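Local coordinates for cell division control protein 45 cdc45 putative (Entamoeba histolytica, PDB 6CC2) that probably takes part in DNA replication as the Cdc45 component of the replicative CMG helicase, at residues S108-N113 with G175-E180; N59-L64 with D84-I89; I213-N218 with S487-K492; P31-I36 with V208-I213. One frame throughout, in Å; residues are numbered along the deposited sequence.

Interaction 1: S108-N113 with G175-E180; sequences SHRPFN and GEFYSE. With EDO (1,2-ethanediol), chain E.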
loop_
_atom_site.group_PDB
_atom_site.type_symbol
_atom_site.label_atom_id
_atom_site.label_comp_id
_atom_site.label_asym_id
_atom_site.label_seq_id
_atom_site.Cartn_x
_atom_site.Cartn_y
_atom_site.Cartn_z
ATOM N N SER A 108 -7.390 5.728 8.388
ATOM C CA SER A 108 -6.468 6.835 8.172
ATOM C C SER A 108 -7.005 7.908 7.223
ATOM O O SER A 108 -6.407 8.987 7.145
ATOM C CB SER A 108 -5.130 6.313 7.618
ATOM O OG SER A 108 -5.299 5.761 6.314
ATOM N N HIS A 109 -8.102 7.638 6.513
ATOM C CA HIS A 109 -8.691 8.649 5.636
ATOM C C HIS A 109 -9.222 9.831 6.434
ATOM O O HIS A 109 -9.758 9.664 7.530
ATOM C CB HIS A 109 -9.850 8.047 4.834
ATOM C CG HIS A 109 -9.430 7.013 3.839
ATOM N ND1 HIS A 109 -9.274 5.681 4.166
ATOM C CD2 HIS A 109 -9.139 7.117 2.518
ATOM C CE1 HIS A 109 -8.900 5.009 3.090
ATOM N NE2 HIS A 109 -8.815 5.857 2.076
ATOM N N ARG A 110 -9.081 11.032 5.873
ATOM C CA ARG A 110 -9.664 12.241 6.455
ATOM C C ARG A 110 -10.215 13.110 5.333
ATOM O O ARG A 110 -9.733 13.035 4.197
ATOM C CB ARG A 110 -8.633 13.061 7.251
ATOM C CG ARG A 110 -8.047 12.349 8.459
ATOM C CD ARG A 110 -9.047 12.276 9.607
ATOM N NE ARG A 110 -8.369 11.829 10.832
ATOM C CZ ARG A 110 -8.018 10.569 11.068
ATOM N NH1 ARG A 110 -7.373 10.262 12.180
ATOM N NH2 ARG A 110 -8.295 9.619 10.182
ATOM N N PRO A 111 -11.213 13.960 5.620
ATOM C CA PRO A 111 -11.951 14.072 6.890
ATOM C C PRO A 111 -12.884 12.893 7.145
ATOM O O PRO A 111 -13.264 12.183 6.225
ATOM C CB PRO A 111 -12.754 15.354 6.723
ATOM C CG PRO A 111 -12.956 15.475 5.249
ATOM C CD PRO A 111 -11.664 14.972 4.652
ATOM N N PHE A 112 -13.251 12.685 8.405
ATOM C CA PHE A 112 -14.317 11.745 8.719
ATOM C C PHE A 112 -15.647 12.238 8.152
ATOM O O PHE A 112 -15.900 13.445 8.047
ATOM C CB PHE A 112 -14.436 11.580 10.224
ATOM C CG PHE A 112 -13.263 10.905 10.871
ATOM C CD1 PHE A 112 -12.760 9.711 10.372
ATOM C CD2 PHE A 112 -12.689 11.448 12.005
ATOM C CE1 PHE A 112 -11.688 9.083 10.989
ATOM C CE2 PHE A 112 -11.619 10.822 12.625
ATOM C CZ PHE A 112 -11.120 9.652 12.120
ATOM N N ASN A 113 -16.506 11.294 7.783
ATOM C CA ASN A 113 -17.870 11.645 7.398
ATOM C C ASN A 113 -18.595 12.317 8.562
ATOM O O ASN A 113 -18.563 11.832 9.691
ATOM C CB ASN A 113 -18.627 10.395 6.947
ATOM C CG ASN A 113 -20.096 10.672 6.661
ATOM O OD1 ASN A 113 -20.925 10.657 7.559
ATOM N ND2 ASN A 113 -20.418 10.927 5.398
ATOM N N GLY A 175 -13.312 11.503 1.812
ATOM C CA GLY A 175 -11.872 11.482 2.004
ATOM C C GLY A 175 -11.158 12.450 1.075
ATOM O O GLY A 175 -11.474 12.557 -0.112
ATOM N N GLU A 176 -10.186 13.177 1.643
ATOM C CA GLU A 176 -9.363 14.109 0.886
ATOM C C GLU A 176 -7.874 13.941 1.134
ATOM O O GLU A 176 -7.082 14.454 0.351
ATOM C CB GLU A 176 -9.742 15.575 1.197
ATOM C CG GLU A 176 -11.166 15.946 0.817
ATOM C CD GLU A 176 -11.515 17.383 1.181
ATOM O OE1 GLU A 176 -10.586 18.190 1.408
ATOM O OE2 GLU A 176 -12.722 17.702 1.243
ATOM N N PHE A 177 -7.463 13.259 2.190
ATOM C CA PHE A 177 -6.048 13.044 2.459
ATOM C C PHE A 177 -5.942 11.933 3.495
ATOM O O PHE A 177 -6.952 11.391 3.948
ATOM C CB PHE A 177 -5.360 14.331 2.937
ATOM C CG PHE A 177 -5.987 14.945 4.148
ATOM C CD1 PHE A 177 -7.047 15.806 4.021
ATOM C CD2 PHE A 177 -5.522 14.627 5.419
ATOM C CE1 PHE A 177 -7.631 16.366 5.130
ATOM C CE2 PHE A 177 -6.114 15.212 6.526
ATOM C CZ PHE A 177 -7.158 16.055 6.375
ATOM N N TYR A 178 -4.702 11.569 3.834
ATOM C CA TYR A 178 -4.410 10.496 4.764
ATOM C C TYR A 178 -3.695 11.051 5.985
ATOM O O TYR A 178 -2.778 11.882 5.864
ATOM C CB TYR A 178 -3.552 9.385 4.136
ATOM C CG TYR A 178 -4.194 8.755 2.927
ATOM C CD1 TYR A 178 -4.064 9.342 1.662
ATOM C CD2 TYR A 178 -4.932 7.611 3.032
ATOM C CE1 TYR A 178 -4.659 8.788 0.569
ATOM C CE2 TYR A 178 -5.523 7.034 1.924
ATOM C CZ TYR A 178 -5.385 7.640 0.692
ATOM O OH TYR A 178 -5.975 7.071 -0.420
ATOM N N SER A 179 -4.135 10.599 7.158
ATOM C CA SER A 179 -3.545 10.993 8.429
ATOM C C SER A 179 -2.854 9.797 9.073
ATOM O O SER A 179 -2.310 8.925 8.377
ATOM C CB SER A 179 -4.624 11.592 9.327
ATOM O OG SER A 179 -4.041 12.210 10.480
ATOM N N GLU A 180 -2.909 9.721 10.400
ATOM C CA GLU A 180 -2.115 8.748 11.143
ATOM C C GLU A 180 -2.348 7.305 10.709
ATOM O O GLU A 180 -3.480 6.859 10.485
ATOM C CB GLU A 180 -2.432 8.891 12.636
ATOM C CG GLU A 180 -1.477 8.186 13.555
ATOM C CD GLU A 180 -1.643 8.650 14.984
ATOM O OE1 GLU A 180 -2.802 8.715 15.445
ATOM O OE2 GLU A 180 -0.621 8.972 15.629
HETATM C C1 EDO E . -0.239 14.893 7.327
HETATM O O1 EDO E . -1.628 15.016 6.993
HETATM C C2 EDO E . 0.068 13.463 7.761
HETATM O O2 EDO E . -0.239 12.548 6.704
HETATM O O HOH W 1 -7.242 4.828 -0.015
HETATM O O HOH W 2 -5.858 7.654 11.649
#
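Arg110 meets the 175-180 segment with both its backbone and its side chain. Its carbonyl accepts two N-H groups: Glu176 N lies 2.6 Å from Arg110 O, and Phe177 N lies 3.0 Å from the same Arg110 O. Two residues facing one make a classic beta bulge. Arg110 N returns a bond of 2.9 Å to Phe177 O. Arg110 CB sits over the Phe177 ring, 3.8 Å from its centroid. The chain bends at chi2 (-74°), which lays the guanidinium between Ser179 CB on one face and Phe112 CZ on the other. Arg110 NH2 bonds to His109 O in the guanidinium plane and also to Asp107 O, so the group is held against rotation. Just beyond the ladder, Ser179 N donates to Ser108 O at 2.8 Å, almost straight at 173°. Ser108 OG lies at the edge of the Tyr178 ring and bonds to Asp84. The His109 and Tyr178 rings meet obliquely, with His109 NE2 3.5 Å from Tyr178 CE2, and a water joins His109 NE2 to Tyr178 OH. Strand 109-110 follows strand 102-106, strand 177-178 precedes helix 182-192, Tyr178 packs on Lys216 and Pro488, and Ser179 O accepts from Gln211 NE2 of helix 199-213.

Interaction 2: N59-L64 with D84-I89; sequences NNYETL and DCAGSI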
loop_
_atom_site.group_PDB
_atom_site.type_symbol
_atom_site.label_atom_id
_atom_site.label_comp_id
_atom_site.label_asym_id
_atom_site.label_seq_id
_atom_site.Cartn_x
_atom_site.Cartn_y
_atom_site.Cartn_z
ATOM N N ASN A 59 -12.641 -6.201 0.214
ATOM C CA ASN A 59 -12.055 -5.554 -0.950
ATOM C C ASN A 59 -12.847 -4.342 -1.437
ATOM O O ASN A 59 -12.325 -3.584 -2.259
ATOM C CB ASN A 59 -11.924 -6.576 -2.098
ATOM C CG ASN A 59 -13.246 -7.273 -2.441
ATOM O OD1 ASN A 59 -14.055 -7.614 -1.562
ATOM N ND2 ASN A 59 -13.458 -7.519 -3.734
ATOM N N ASN A 60 -14.081 -4.160 -0.966
ATOM C CA ASN A 60 -14.919 -3.026 -1.346
ATOM C C ASN A 60 -16.064 -2.939 -0.345
ATOM O O ASN A 60 -16.232 -3.813 0.513
ATOM C CB ASN A 60 -15.412 -3.161 -2.787
ATOM C CG ASN A 60 -16.171 -4.448 -3.020
ATOM O OD1 ASN A 60 -17.180 -4.731 -2.337
ATOM N ND2 ASN A 60 -15.718 -5.240 -4.005
ATOM N N TYR A 61 -16.873 -1.880 -0.469
ATOM C CA TYR A 61 -17.939 -1.686 0.505
ATOM C C TYR A 61 -19.131 -2.599 0.273
ATOM O O TYR A 61 -19.912 -2.841 1.215
ATOM C CB TYR A 61 -18.389 -0.227 0.529
ATOM C CG TYR A 61 -17.392 0.676 1.191
ATOM C CD1 TYR A 61 -17.050 0.503 2.519
ATOM C CD2 TYR A 61 -16.788 1.705 0.499
ATOM C CE1 TYR A 61 -16.131 1.315 3.139
ATOM C CE2 TYR A 61 -15.866 2.540 1.105
ATOM C CZ TYR A 61 -15.544 2.344 2.440
ATOM O OH TYR A 61 -14.610 3.135 3.056
ATOM N N GLU A 62 -19.303 -3.113 -0.945
ATOM C CA GLU A 62 -20.358 -4.083 -1.187
ATOM C C GLU A 62 -20.117 -5.346 -0.376
ATOM O O GLU A 62 -21.050 -5.903 0.222
ATOM C CB GLU A 62 -20.443 -4.412 -2.677
ATOM C CG GLU A 62 -20.624 -3.209 -3.581
ATOM C CD GLU A 62 -20.794 -3.607 -5.038
ATOM O OE1 GLU A 62 -21.305 -4.719 -5.298
ATOM O OE2 GLU A 62 -20.411 -2.810 -5.921
ATOM N N THR A 63 -18.876 -5.843 -0.384
ATOM C CA THR A 63 -18.530 -7.025 0.396
ATOM C C THR A 63 -18.699 -6.759 1.889
ATOM O O THR A 63 -19.310 -7.565 2.618
ATOM C CB THR A 63 -17.092 -7.448 0.091
ATOM O OG1 THR A 63 -17.012 -7.850 -1.279
ATOM C CG2 THR A 63 -16.658 -8.607 0.989
ATOM N N LEU A 64 -18.168 -5.627 2.352
ATOM C CA LEU A 64 -18.332 -5.244 3.748
ATOM C C LEU A 64 -19.805 -5.289 4.139
ATOM O O LEU A 64 -20.173 -5.901 5.147
ATOM C CB LEU A 64 -17.731 -3.852 3.975
ATOM C CG LEU A 64 -17.709 -3.392 5.441
ATOM C CD1 LEU A 64 -16.565 -2.413 5.700
ATOM C CD2 LEU A 64 -19.018 -2.750 5.846
ATOM N N ASP A 84 -9.039 0.810 8.243
ATOM C CA ASP A 84 -8.583 1.566 7.055
ATOM C C ASP A 84 -9.678 1.683 6.005
ATOM O O ASP A 84 -9.416 1.866 4.828
ATOM C CB ASP A 84 -7.292 0.997 6.458
ATOM C CG ASP A 84 -6.256 2.102 6.129
ATOM O OD1 ASP A 84 -6.506 3.287 6.451
ATOM O OD2 ASP A 84 -5.183 1.788 5.557
ATOM N N CYS A 85 -10.932 1.609 6.441
ATOM C CA CYS A 85 -12.082 1.897 5.606
ATOM C C CYS A 85 -13.223 2.350 6.511
ATOM O O CYS A 85 -13.131 2.259 7.740
ATOM C CB CYS A 85 -12.503 0.678 4.784
ATOM S SG CYS A 85 -12.995 -0.767 5.765
ATOM N N ALA A 86 -14.271 2.875 5.878
ATOM C CA ALA A 86 -15.559 3.208 6.465
ATOM C C ALA A 86 -15.608 4.563 7.153
ATOM O O ALA A 86 -16.692 5.131 7.312
ATOM C CB ALA A 86 -15.994 2.147 7.480
ATOM N N GLY A 87 -14.463 5.108 7.565
ATOM C CA GLY A 87 -14.492 6.364 8.305
ATOM C C GLY A 87 -15.033 7.538 7.508
ATOM O O GLY A 87 -15.620 8.456 8.077
ATOM N N SER A 88 -14.820 7.548 6.191
ATOM C CA SER A 88 -15.189 8.692 5.370
ATOM C C SER A 88 -16.457 8.466 4.549
ATOM O O SER A 88 -16.807 9.319 3.726
ATOM C CB SER A 88 -14.024 9.080 4.460
ATOM O OG SER A 88 -12.936 9.529 5.274
ATOM N N ILE A 89 -17.185 7.379 4.784
ATOM C CA ILE A 89 -18.471 7.175 4.139
ATOM C C ILE A 89 -19.575 7.236 5.193
ATOM O O ILE A 89 -19.324 7.147 6.392
ATOM C CB ILE A 89 -18.526 5.862 3.362
ATOM C CG1 ILE A 89 -18.408 4.674 4.309
ATOM C CG2 ILE A 89 -17.428 5.819 2.314
ATOM C CD1 ILE A 89 -18.797 3.349 3.663
#
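Tyr61 and Leu64 carry the helix side of this contact and rest on the loop 84-89. In sequence order, Asn60 comes first, as the N-cap of the helix: its OD1 takes the Thr63 N-H at 2.8 Å, close to the line of the side-chain C=O. Tyr61 is the first residue after this cap.

Tyr61 has the largest share of the buried surface. Its hydroxyl is met by the loop backbone: Ala86 N donates to Tyr61 OH at 2.9 Å, with an N-H...O angle of 158°, and the nitrogen lies in the ring plane at the edge. Ile89 comes from the opposite direction and covers one face of the ring. Its CD1 is 3.5 Å from the Tyr61 ring centroid, a CH-pi contact only 16° off the normal. Ile89 CG2 packs beside it, 3.8 Å from Tyr61 CE2. Cys85 CB also approaches, 3.7 Å from Tyr61 OH. Beyond the two segments, Phe517 meets the Tyr61 ring edge-to-face.

One helical turn on, Leu64 points to the same loop. Its CD1 touches Cys85 SG at 3.9 Å, and it also packs on Leu95 of helix 91-95.

Residues 86 to 89 form a type I beta turn, which brings Ile89 back to the ring. Both segments follow parallel strands, 53-57 and 77-83. Helix 61-71 makes the beta-alpha-beta crossover from the one to the other, with strand 24-29 between them in the sheet; such crossovers are nearly always right-handed.

Interaction 3: I213-N218 with S487-K492; sequences ISLKIN and SPISVK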
loop_
_atom_site.group_PDB
_atom_site.type_symbol
_atom_site.label_atom_id
_atom_site.label_comp_id
_atom_site.label_asym_id
_atom_site.label_seq_id
_atom_site.Cartn_x
_atom_site.Cartn_y
_atom_site.Cartn_z
ATOM N N ILE A 213 5.586 4.268 1.187
ATOM C CA ILE A 213 5.697 3.568 -0.089
ATOM C C ILE A 213 4.467 3.812 -0.954
ATOM O O ILE A 213 4.566 3.973 -2.181
ATOM C CB ILE A 213 5.899 2.055 0.158
ATOM C CG1 ILE A 213 7.274 1.802 0.731
ATOM C CG2 ILE A 213 5.695 1.270 -1.128
ATOM C CD1 ILE A 213 7.463 0.380 1.322
ATOM N N SER A 214 3.281 3.788 -0.326
ATOM C CA SER A 214 2.017 3.877 -1.044
ATOM C C SER A 214 1.651 5.304 -1.440
ATOM O O SER A 214 0.570 5.508 -2.018
ATOM C CB SER A 214 0.897 3.273 -0.191
ATOM O OG SER A 214 1.113 1.892 0.013
ATOM N N LEU A 215 2.502 6.290 -1.132
ATOM C CA LEU A 215 2.312 7.679 -1.511
ATOM C C LEU A 215 1.179 8.368 -0.743
ATOM O O LEU A 215 0.606 9.359 -1.214
ATOM C CB LEU A 215 2.073 7.816 -3.028
ATOM C CG LEU A 215 3.084 7.048 -3.869
ATOM C CD1 LEU A 215 2.819 7.280 -5.350
ATOM C CD2 LEU A 215 4.502 7.441 -3.534
ATOM N N LYS A 216 0.935 7.928 0.492
ATOM C CA LYS A 216 -0.111 8.494 1.328
ATOM C C LYS A 216 0.414 9.534 2.319
ATOM O O LYS A 216 -0.364 10.386 2.778
ATOM C CB LYS A 216 -0.812 7.372 2.103
ATOM C CG LYS A 216 -1.585 6.440 1.195
ATOM C CD LYS A 216 -2.131 5.243 1.918
ATOM C CE LYS A 216 -2.918 4.352 0.938
ATOM N NZ LYS A 216 -3.332 3.072 1.560
ATOM N N ILE A 217 1.710 9.500 2.637
ATOM C CA ILE A 217 2.328 10.488 3.519
ATOM C C ILE A 217 3.638 10.949 2.917
ATOM O O ILE A 217 4.253 10.233 2.143
ATOM C CB ILE A 217 2.581 9.911 4.926
ATOM C CG1 ILE A 217 3.566 8.745 4.889
ATOM C CG2 ILE A 217 1.248 9.486 5.571
ATOM C CD1 ILE A 217 4.001 8.272 6.284
ATOM N N ASN A 218 4.082 12.133 3.335
ATOM C CA ASN A 218 5.357 12.664 2.875
ATOM C C ASN A 218 6.508 12.233 3.804
ATOM O O ASN A 218 6.321 11.542 4.817
ATOM C CB ASN A 218 5.295 14.194 2.722
ATOM C CG ASN A 218 5.086 14.939 4.038
ATOM O OD1 ASN A 218 5.386 14.449 5.123
ATOM N ND2 ASN A 218 4.572 16.169 3.927
ATOM N N SER A 487 -4.616 6.440 -7.964
ATOM C CA SER A 487 -3.598 6.350 -6.893
ATOM C C SER A 487 -3.979 7.212 -5.693
ATOM O O SER A 487 -4.825 8.110 -5.795
ATOM C CB SER A 487 -2.245 6.782 -7.431
ATOM O OG SER A 487 -2.166 8.185 -7.532
ATOM N N PRO A 488 -3.344 6.985 -4.536
ATOM C CA PRO A 488 -3.681 7.790 -3.355
ATOM C C PRO A 488 -3.452 9.280 -3.543
ATOM O O PRO A 488 -4.086 10.087 -2.851
ATOM C CB PRO A 488 -2.770 7.213 -2.251
ATOM C CG PRO A 488 -2.576 5.768 -2.674
ATOM C CD PRO A 488 -2.495 5.817 -4.197
ATOM N N ILE A 489 -2.549 9.674 -4.430
ATOM C CA ILE A 489 -2.345 11.092 -4.691
ATOM C C ILE A 489 -3.604 11.742 -5.245
ATOM O O ILE A 489 -3.821 12.944 -5.047
ATOM C CB ILE A 489 -1.148 11.265 -5.646
ATOM C CG1 ILE A 489 0.159 10.817 -4.961
ATOM C CG2 ILE A 489 -1.027 12.725 -6.092
ATOM C CD1 ILE A 489 0.565 11.631 -3.776
ATOM N N SER A 490 -4.457 10.973 -5.926
ATOM C CA SER A 490 -5.672 11.501 -6.535
ATOM C C SER A 490 -6.921 11.258 -5.688
ATOM O O SER A 490 -8.041 11.326 -6.216
ATOM C CB SER A 490 -5.880 10.887 -7.923
ATOM O OG SER A 490 -4.719 10.978 -8.726
ATOM N N VAL A 491 -6.761 11.001 -4.384
ATOM C CA VAL A 491 -7.908 10.587 -3.567
ATOM C C VAL A 491 -8.988 11.665 -3.547
ATOM O O VAL A 491 -10.173 11.356 -3.398
ATOM C CB VAL A 491 -7.436 10.229 -2.145
ATOM C CG1 VAL A 491 -6.831 11.439 -1.453
ATOM C CG2 VAL A 491 -8.585 9.642 -1.295
ATOM N N LYS A 492 -8.608 12.936 -3.678
ATOM C CA LYS A 492 -9.589 14.010 -3.575
ATOM C C LYS A 492 -10.627 13.939 -4.692
ATOM O O LYS A 492 -11.736 14.463 -4.533
ATOM C CB LYS A 492 -8.900 15.381 -3.613
ATOM C CG LYS A 492 -8.292 15.815 -2.302
ATOM C CD LYS A 492 -7.838 17.273 -2.345
ATOM C CE LYS A 492 -9.022 18.232 -2.386
ATOM N NZ LYS A 492 -8.596 19.669 -2.336
#
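Pro488 presses its ring against the turn at Ser214 and Lys216, and Ile489 covers Leu215 beside it. No hydrogen bond joins the two segments.

The apolar contacts come first. The aliphatic chain of Lys216 is fully extended beyond CG (chi2 173°, chi3 179°) and runs past the CB-CG edge of the Pro488 ring, touching it with CG and CE. Lys216 CG is 3.7 Å from Pro488 CB, and Lys216 CE is 3.9 Å from Pro488 CG. The amine is carried beyond the ring. Leu215 and Ile489 meet near their backbones: Leu215 CB is 4.1 Å from Ile489 CG1.

Carbon atoms also abut backbone carbonyls. Pro488 CG comes within 3.2 Å of Ser214 O. Ile489 CD1 lies 3.4 Å from Leu215 O. The segment 487-492 thus offers hydrocarbon to a turn whose carbonyls face it.

The hydrogen bonds are local to each side. Leu215 ends helix 199-213 in a Schellman motif, with positive phi (71°). Ser214 OG bonds back to Asp210 O. On the other side, Ser490 N bonds to Ser487 O at 2.9 Å, and Val491 N to Pro488 O at 3.2 Å, which holds the 3-10 turn together.

Around the contact, Trp465 is touched by Leu215, Ser487 and Ile489, while Tyr178 of strand 177-178 packs on Lys216 and Pro488. The contact therefore joins the turn between helices 199-213 and 219-233 to the connection between strand 479-485 and helix 494-508.

Interaction 4: P31-I36 with V208-I213; sequences PTVDAI and VCDQYI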
loop_
_atom_site.group_PDB
_atom_site.type_symbol
_atom_site.label_atom_id
_atom_site.label_comp_id
_atom_site.label_asym_id
_atom_site.label_seq_id
_atom_site.Cartn_x
_atom_site.Cartn_y
_atom_site.Cartn_z
ATOM N N PRO A 31 -7.436 -3.772 2.112
ATOM C CA PRO A 31 -6.182 -4.383 1.601
ATOM C C PRO A 31 -4.976 -3.451 1.589
ATOM O O PRO A 31 -4.455 -3.054 0.543
ATOM C CB PRO A 31 -6.564 -4.818 0.185
ATOM C CG PRO A 31 -7.999 -4.413 -0.033
ATOM C CD PRO A 31 -8.387 -3.464 1.026
ATOM N N THR A 32 -4.499 -3.086 2.779
ATOM C CA THR A 32 -3.224 -2.375 2.911
ATOM C C THR A 32 -2.379 -3.075 3.961
ATOM O O THR A 32 -2.906 -3.722 4.864
ATOM C CB THR A 32 -3.426 -0.896 3.317
ATOM O OG1 THR A 32 -3.805 -0.788 4.669
ATOM C CG2 THR A 32 -4.486 -0.214 2.413
ATOM N N VAL A 33 -1.063 -2.951 3.834
ATOM C CA VAL A 33 -0.181 -3.544 4.838
ATOM C C VAL A 33 -0.421 -2.891 6.187
ATOM O O VAL A 33 -0.381 -3.555 7.231
ATOM C CB VAL A 33 1.286 -3.411 4.396
ATOM C CG1 VAL A 33 2.213 -3.876 5.522
ATOM C CG2 VAL A 33 1.538 -4.216 3.117
ATOM N N ASP A 34 -0.639 -1.569 6.194
ATOM C CA ASP A 34 -0.966 -0.853 7.440
ATOM C C ASP A 34 -2.181 -1.460 8.125
ATOM O O ASP A 34 -2.210 -1.617 9.354
ATOM C CB ASP A 34 -1.199 0.624 7.110
ATOM C CG ASP A 34 -1.161 1.537 8.325
ATOM O OD1 ASP A 34 -0.579 1.197 9.388
ATOM O OD2 ASP A 34 -1.707 2.653 8.187
ATOM N N ALA A 35 -3.202 -1.816 7.356
ATOM C CA ALA A 35 -4.377 -2.448 7.938
ATOM C C ALA A 35 -4.033 -3.794 8.566
ATOM O O ALA A 35 -4.538 -4.110 9.647
ATOM C CB ALA A 35 -5.474 -2.615 6.886
ATOM N N ILE A 36 -3.168 -4.583 7.927
ATOM C CA ILE A 36 -2.757 -5.858 8.524
ATOM C C ILE A 36 -2.021 -5.605 9.833
ATOM O O ILE A 36 -2.214 -6.315 10.834
ATOM C CB ILE A 36 -1.897 -6.682 7.561
ATOM C CG1 ILE A 36 -2.651 -6.947 6.245
ATOM C CG2 ILE A 36 -1.508 -8.040 8.203
ATOM C CD1 ILE A 36 -1.889 -7.818 5.258
ATOM N N VAL A 208 3.835 2.377 8.886
ATOM C CA VAL A 208 4.093 3.720 8.403
ATOM C C VAL A 208 4.986 3.688 7.165
ATOM O O VAL A 208 4.852 4.527 6.285
ATOM C CB VAL A 208 4.675 4.614 9.504
ATOM C CG1 VAL A 208 6.085 4.232 9.861
ATOM C CG2 VAL A 208 4.620 6.089 9.055
ATOM N N CYS A 209 5.899 2.714 7.068
ATOM C CA CYS A 209 6.624 2.527 5.822
ATOM C C CYS A 209 5.659 2.231 4.669
ATOM O O CYS A 209 5.849 2.733 3.554
ATOM C CB CYS A 209 7.631 1.384 5.951
ATOM S SG CYS A 209 9.052 1.789 6.963
ATOM N N ASP A 210 4.632 1.410 4.923
ATOM C CA ASP A 210 3.608 1.146 3.898
ATOM C C ASP A 210 2.947 2.446 3.446
ATOM O O ASP A 210 2.757 2.681 2.244
ATOM C CB ASP A 210 2.566 0.167 4.441
ATOM C CG ASP A 210 1.430 -0.075 3.455
ATOM O OD1 ASP A 210 1.721 -0.397 2.279
ATOM O OD2 ASP A 210 0.233 0.049 3.859
ATOM N N GLN A 211 2.569 3.307 4.399
ATOM C CA GLN A 211 1.982 4.595 4.008
ATOM C C GLN A 211 2.913 5.387 3.098
ATOM O O GLN A 211 2.470 6.010 2.123
ATOM C CB GLN A 211 1.670 5.437 5.236
ATOM C CG GLN A 211 0.462 5.002 6.026
ATOM C CD GLN A 211 0.147 6.040 7.081
ATOM O OE1 GLN A 211 0.999 6.390 7.894
ATOM N NE2 GLN A 211 -1.076 6.567 7.040
ATOM N N TYR A 212 4.202 5.417 3.411
ATOM C CA TYR A 212 5.131 6.220 2.609
ATOM C C TYR A 212 5.339 5.591 1.239
ATOM O O TYR A 212 5.287 6.281 0.212
ATOM C CB TYR A 212 6.466 6.394 3.362
ATOM C CG TYR A 212 7.481 7.225 2.639
ATOM C CD1 TYR A 212 7.335 8.615 2.504
ATOM C CD2 TYR A 212 8.605 6.632 2.063
ATOM C CE1 TYR A 212 8.269 9.376 1.840
ATOM C CE2 TYR A 212 9.560 7.395 1.399
ATOM C CZ TYR A 212 9.387 8.761 1.280
ATOM O OH TYR A 212 10.322 9.510 0.604
ATOM N N ILE A 213 5.586 4.268 1.187
ATOM C CA ILE A 213 5.697 3.568 -0.089
ATOM C C ILE A 213 4.467 3.812 -0.954
ATOM O O ILE A 213 4.566 3.973 -2.181
ATOM C CB ILE A 213 5.899 2.055 0.158
ATOM C CG1 ILE A 213 7.274 1.802 0.731
ATOM C CG2 ILE A 213 5.695 1.270 -1.128
ATOM C CD1 ILE A 213 7.463 0.380 1.322
HETATM O O HOH W 3 -0.287 -1.629 1.175
#
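Asp210 OD2 takes the N-H of Asp34, with Asp34 N 3.0 Å from Asp210 OD2 and an N-H...O angle of 159°. This is a helix-to-helix contact in which a carboxylate from helix 199-213 meets the amino end of helix 33-48. Asp34 N comes from above the carboxylate plane. Asp210 CG stands anti to its backbone N (chi1 176°), which extends the acid toward the first turn of the other helix. The positive end of that helix dipole would probably favour the charged form of Asp210.

Val33 CB lies over the same face of the carboxylate, 3.5 Å from Asp210 CG. Thr32 is the N-cap, and its OG1 accepts from Ala35 N at 2.9 Å and also bonds to Asp84.

Asp34 stays 5.4 Å away, measured from Asp34 OD2 to Asp210 OD2. Its own carboxylate is held by Ser181 OG and by the backbone N-H groups of Val182 and Gly183. Gln211 CG passes it at 3.9 Å from Asp34 OD2, while Gln211 NE2 bonds to Ser179 O. A water completes the link between the helices: it accepts from Val33 N at 3.1 Å and donates to Asp210 OD1 at 2.6 Å.

Interactions 2 and 4 are buried, whereas interactions 1 and 3 lie at the surface. Their chemistry differs with place. Interaction 1 is a backbone ladder, interaction 2 an aromatic ring set on a loop, interaction 3 apolar packing, and interaction 4 a carboxylate set against the amino end of a helix. Interactions 3 and 4 share Ile213 and the end of helix 199-213, where Lys216 N bonds to Gln211 O. Interactions 1 and 2 both lie nested inside the chain loop that interaction 4 closes. Asp84 of interaction 2 bonds to Ser108 of interaction 1 and Thr32 of interaction 4. Tyr178 joins interaction 1 to interaction 3 by packing.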